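Local coordinates for gamma-glutamylcyclotransferase (Homo sapiens, PDB 3CRY), which catalyses the formation of 5-oxoproline from gamma-glutamyl dipeptides and can induce cytochrome c release from mitochondria, at residues A[152-155]-A[156-159]. The protein carries 1 engineered substitution. Numbering follows the deposited sequence. Where two conformers were deposited one is given.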
loop_
_atom_site.group_PDB
_atom_site.type_symbol
_atom_site.label_atom_id
_atom_site.label_comp_id
_atom_site.label_asym_id
_atom_site.label_seq_id
_atom_site.Cartn_x
_atom_site.Cartn_y
_atom_site.Cartn_z
ATOM N N LEU A 152 7.903 -22.634 6.009
ATOM C CA LEU A 152 8.488 -21.384 6.530
ATOM C C LEU A 152 9.528 -21.737 7.613
ATOM O O LEU A 152 9.434 -22.802 8.232
ATOM C CB LEU A 152 7.396 -20.455 7.085
ATOM C CG LEU A 152 6.726 -19.497 6.096
ATOM C CD1 LEU A 152 6.185 -20.137 4.857
ATOM C CD2 LEU A 152 5.657 -18.689 6.802
ATOM N N PRO A 153 10.539 -20.864 7.830
ATOM C CA PRO A 153 11.569 -21.182 8.840
ATOM C C PRO A 153 10.977 -21.530 10.207
ATOM O O PRO A 153 10.002 -20.913 10.653
ATOM C CB PRO A 153 12.433 -19.901 8.879
ATOM C CG PRO A 153 12.305 -19.367 7.447
ATOM C CD PRO A 153 10.815 -19.575 7.165
ATOM N N LEU A 154 11.556 -22.529 10.874
ATOM C CA LEU A 154 10.947 -23.023 12.106
ATOM C C LEU A 154 10.870 -21.941 13.176
ATOM O O LEU A 154 9.928 -21.926 13.973
ATOM C CB LEU A 154 11.667 -24.293 12.625
ATOM C CG LEU A 154 11.706 -25.488 11.645
ATOM C CD1 LEU A 154 12.897 -26.382 11.937
ATOM C CD2 LEU A 154 10.418 -26.325 11.642
ATOM N N GLU A 155 11.840 -21.026 13.203
ATOM C CA GLU A 155 11.784 -19.962 14.193
ATOM C C GLU A 155 10.672 -18.952 13.895
ATOM O O GLU A 155 10.073 -18.391 14.822
ATOM C CB GLU A 155 13.129 -19.273 14.405
ATOM C CG GLU A 155 13.120 -18.303 15.590
ATOM C CD GLU A 155 12.201 -18.725 16.760
ATOM O OE1 GLU A 155 11.308 -17.914 17.120
ATOM O OE2 GLU A 155 12.371 -19.843 17.331
ATOM N N TYR A 156 10.358 -18.751 12.613
ATOM C CA TYR A 156 9.202 -17.915 12.283
ATOM C C TYR A 156 7.907 -18.627 12.670
ATOM O O TYR A 156 6.974 -17.995 13.163
ATOM C CB TYR A 156 9.202 -17.489 10.810
ATOM C CG TYR A 156 8.129 -16.462 10.497
ATOM C CD1 TYR A 156 8.319 -15.101 10.810
ATOM C CD2 TYR A 156 6.928 -16.843 9.892
ATOM C CE1 TYR A 156 7.358 -14.162 10.540
ATOM C CE2 TYR A 156 5.938 -15.897 9.608
ATOM C CZ TYR A 156 6.166 -14.545 9.931
ATOM O OH TYR A 156 5.215 -13.585 9.687
ATOM N N GLN A 157 7.838 -19.942 12.440
ATOM C CA GLN A 157 6.702 -20.723 12.905
ATOM C C GLN A 157 6.464 -20.587 14.424
ATOM O O GLN A 157 5.317 -20.502 14.858
ATOM C CB GLN A 157 6.876 -22.193 12.528
ATOM C CG GLN A 157 6.817 -22.439 11.022
ATOM C CD GLN A 157 6.726 -23.919 10.698
ATOM O OE1 GLN A 157 5.889 -24.661 11.261
ATOM N NE2 GLN A 157 7.594 -24.370 9.798
ATOM N N GLU A 158 7.547 -20.543 15.213
ATOM C CA GLU A 158 7.423 -20.310 16.655
ATOM C C GLU A 158 6.820 -18.940 16.988
ATOM O O GLU A 158 5.990 -18.821 17.891
ATOM C CB GLU A 158 8.784 -20.520 17.354
ATOM C CG GLU A 158 9.199 -21.995 17.409
ATOM C CD GLU A 158 8.165 -22.878 18.089
ATOM O OE1 GLU A 158 7.793 -22.586 19.255
ATOM O OE2 GLU A 158 7.704 -23.850 17.446
ATOM N N LYS A 159 7.219 -17.907 16.241
ATOM C CA LYS A 159 6.623 -16.590 16.371
ATOM C C LYS A 159 5.102 -16.622 16.083
ATOM O O LYS A 159 4.308 -16.045 16.827
ATOM C CB LYS A 159 7.307 -15.589 15.436
ATOM C CG LYS A 159 8.697 -15.167 15.849
ATOM C CD LYS A 159 9.170 -13.964 14.998
ATOM C CE LYS A 159 8.286 -12.690 15.148
ATOM N NZ LYS A 159 8.968 -11.461 14.582
HETATM O O HOH W 1 8.843 -24.674 14.598
#
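Q157 reaches back over the start of helix 154-161 and donates from NE2 to the carbonyl O of L152 at 2.9 Å. The bond is nearly straight, with an N-H...O angle of 167°. The acceptor lies in the plane of the Q157 amide, while NE2 sits tilted from the plane of the L152 carbonyl. Beyond CG the Q157 chain is extended (chi2 -169°), which carries the amide back along the first turn to the carbonyl of L152, just ahead of the N-cap P153. CD2 of L154 lies 3.9 Å from the same NE2. The backbone N of Q157 donates to O of P153 at 3.0 Å. Two further helical bonds follow, E158 N to L154 O and K159 N to E155 O.

On another side of the turn, L152 and Y156 run side by side and point the same way. CD2 of L152 meets CD2 of the Y156 ring at 3.8 Å. With CG anti to the backbone N (chi1 -172°), the ring is directed to strand 77-87. There Y156, L152 and P153 all meet W80, while L152 and Q157 touch A147 of helix 137-149. The side chain of Y156 is about 6 Å from that of Y22, an inferred substrate-binding residue.

O of L154 accepts a second bond, from a water at 3.0 Å. This water also donates to OE2 of E158, which forms a salt bridge with K161.

Without the amide, as with an alanine at Q157, the L152 carbonyl would probably lose its side-chain donor and the approach to the helix would be held less firmly. The chemistry thus implies a helix start fixed by a side-chain amide and by apolar packing on the sheet.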